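Local coordinates for protein Thf1 (Thermosynechococcus elongatus, PDB 5MJW), which may take part in the biogenesis of photosynthetic (thylakoid) membranes, as a mainly helical member of the THF1 family, at residues A[115-120]-A[134-139]. Sequence-based numbering, arbitrary orientation.
Sequences WQQYQG and QPSAPL
Trp115 and Tyr118 both set CG beside their own backbone N, opposite the carbonyl carbon (chi1 -50° in Tyr118), which carries the two rings to Pro138 of 134-139. Ser136 to Leu139 form a type VIa turn around the cis Ala137-Pro138 bond, where the loop after helix 123-131 meets the 3-10 segment after helix 105-113 in this all-helical fold. Pro138 points CG at the Trp115 indole face in a CH-pi contact, 3.4 Å from the centroid of the five-membered ring and 7° off its normal. Trp115 NE1 bonds to Pro67 O, which holds the indole against helix 67-80. Trimming Trp115 to an alanine is likely to take away the face under Pro138 CG and leave Pro67 O without its indole donor. Tyr118 and Pro138 approach from opposite directions, Tyr118 CE2 3.6 Å from Pro138 CD, while Leu139 CB lies 3.4 Å from Tyr118 CZ. The phenol oxygen works both ways: Leu139 N donates to Tyr118 OH (2.9 Å, 151° at the hydrogen), fixing the backbone beyond the cis bond. Glu129 OE2 of helix 123-131 also bonds Ser136 OG, and that same OG, in the plane of the Tyr118 ring, accepts the proton of Tyr118 OH at 2.7 Å.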
loop_
_atom_site.group_PDB
_atom_site.type_symbol
_atom_site.label_atom_id
_atom_site.label_comp_id
_atom_site.label_asym_id
_atom_site.label_seq_id
_atom_site.Cartn_x
_atom_site.Cartn_y
_atom_site.Cartn_z
ATOM N N TRP A 115 -4.025 11.334 -6.764
ATOM C CA TRP A 115 -4.482 10.420 -7.822
ATOM C C TRP A 115 -6.011 10.351 -7.956
ATOM O O TRP A 115 -6.504 9.786 -8.935
ATOM C CB TRP A 115 -3.932 9.003 -7.612
ATOM C CG TRP A 115 -2.443 8.901 -7.704
ATOM C CD1 TRP A 115 -1.555 9.154 -6.712
ATOM C CD2 TRP A 115 -1.668 8.495 -8.842
ATOM N NE1 TRP A 115 -0.273 8.945 -7.151
ATOM C CE2 TRP A 115 -0.310 8.542 -8.457
ATOM C CE3 TRP A 115 -1.984 8.108 -10.150
ATOM C CZ2 TRP A 115 0.732 8.219 -9.331
ATOM C CZ3 TRP A 115 -0.940 7.783 -11.024
ATOM C CH2 TRP A 115 0.398 7.845 -10.608
ATOM N N GLN A 116 -6.748 10.893 -6.975
ATOM C CA GLN A 116 -8.222 10.997 -7.032
ATOM C C GLN A 116 -8.688 11.764 -8.265
ATOM O O GLN A 116 -9.695 11.412 -8.869
ATOM C CB GLN A 116 -8.785 11.676 -5.776
ATOM C CG GLN A 116 -8.660 10.854 -4.496
ATOM C CD GLN A 116 -9.062 11.627 -3.246
ATOM O OE1 GLN A 116 -9.816 12.603 -3.312
ATOM N NE2 GLN A 116 -8.560 11.186 -2.093
ATOM N N GLN A 117 -7.949 12.815 -8.610
ATOM C CA GLN A 117 -8.009 13.489 -9.920
ATOM C C GLN A 117 -8.409 12.582 -11.105
ATOM O O GLN A 117 -9.230 12.978 -11.924
ATOM C CB GLN A 117 -6.638 14.136 -10.179
ATOM C CG GLN A 117 -6.447 14.906 -11.482
ATOM C CD GLN A 117 -5.009 15.379 -11.655
ATOM O OE1 GLN A 117 -4.206 15.326 -10.715
ATOM N NE2 GLN A 117 -4.674 15.845 -12.862
ATOM N N TYR A 118 -7.846 11.372 -11.177
ATOM C CA TYR A 118 -8.099 10.429 -12.288
ATOM C C TYR A 118 -9.255 9.430 -12.084
ATOM O O TYR A 118 -9.416 8.510 -12.894
ATOM C CB TYR A 118 -6.819 9.647 -12.628
ATOM C CG TYR A 118 -5.606 10.528 -12.815
ATOM C CD1 TYR A 118 -5.563 11.480 -13.839
ATOM C CD2 TYR A 118 -4.505 10.422 -11.968
ATOM C CE1 TYR A 118 -4.459 12.299 -14.009
ATOM C CE2 TYR A 118 -3.396 11.235 -12.134
ATOM C CZ TYR A 118 -3.380 12.177 -13.148
ATOM O OH TYR A 118 -2.278 12.984 -13.304
ATOM N N GLN A 119 -10.059 9.607 -11.031
ATOM C CA GLN A 119 -11.239 8.755 -10.799
ATOM C C GLN A 119 -12.218 8.801 -11.967
ATOM O O GLN A 119 -12.610 9.877 -12.416
ATOM C CB GLN A 119 -11.991 9.147 -9.519
ATOM C CG GLN A 119 -11.410 8.554 -8.244
ATOM C CD GLN A 119 -12.252 8.832 -7.011
ATOM O OE1 GLN A 119 -13.418 9.219 -7.106
ATOM N NE2 GLN A 119 -11.658 8.626 -5.840
ATOM N N GLY A 120 -12.596 7.624 -12.457
ATOM C CA GLY A 120 -13.600 7.503 -13.505
ATOM C C GLY A 120 -13.163 7.864 -14.916
ATOM O O GLY A 120 -13.998 7.892 -15.817
ATOM N N GLN A 134 3.578 15.484 -22.183
ATOM C CA GLN A 134 3.272 16.422 -21.090
ATOM C C GLN A 134 2.128 15.946 -20.180
ATOM O O GLN A 134 1.220 16.715 -19.852
ATOM C CB GLN A 134 3.013 17.844 -21.625
ATOM C CG GLN A 134 1.843 17.993 -22.583
ATOM C CD GLN A 134 1.619 19.437 -22.994
ATOM O OE1 GLN A 134 1.813 19.800 -24.151
ATOM N NE2 GLN A 134 1.213 20.266 -22.045
ATOM N N PRO A 135 2.197 14.680 -19.732
ATOM C CA PRO A 135 1.207 14.205 -18.782
ATOM C C PRO A 135 1.182 15.012 -17.484
ATOM O O PRO A 135 2.229 15.424 -16.980
ATOM C CB PRO A 135 1.665 12.766 -18.486
ATOM C CG PRO A 135 3.121 12.757 -18.805
ATOM C CD PRO A 135 3.245 13.670 -19.975
ATOM N N SER A 136 -0.015 15.210 -16.949
ATOM C CA SER A 136 -0.201 15.875 -15.668
ATOM C C SER A 136 0.408 15.080 -14.512
ATOM O O SER A 136 0.711 13.888 -14.635
ATOM C CB SER A 136 -1.694 16.078 -15.392
ATOM O OG SER A 136 -2.352 14.824 -15.240
ATOM N N ALA A 137 0.581 15.773 -13.392
ATOM C CA ALA A 137 0.981 15.165 -12.140
ATOM C C ALA A 137 -0.309 14.753 -11.375
ATOM O O ALA A 137 -1.315 15.486 -11.434
ATOM C CB ALA A 137 1.824 16.150 -11.324
ATOM N N PRO A 138 -0.311 13.617 -10.665
ATOM C CA PRO A 138 0.832 12.721 -10.489
ATOM C C PRO A 138 0.995 11.612 -11.547
ATOM O O PRO A 138 1.854 10.748 -11.370
ATOM C CB PRO A 138 0.526 12.080 -9.141
ATOM C CG PRO A 138 -0.962 11.934 -9.185
ATOM C CD PRO A 138 -1.433 13.231 -9.793
ATOM N N LEU A 139 0.211 11.619 -12.626
ATOM C CA LEU A 139 0.330 10.570 -13.640
ATOM C C LEU A 139 1.741 10.477 -14.225
ATOM O O LEU A 139 2.250 9.378 -14.441
ATOM C CB LEU A 139 -0.695 10.758 -14.758
ATOM C CG LEU A 139 -0.676 9.741 -15.891
ATOM C CD1 LEU A 139 -0.843 8.331 -15.354
ATOM C CD2 LEU A 139 -1.767 10.073 -16.899
#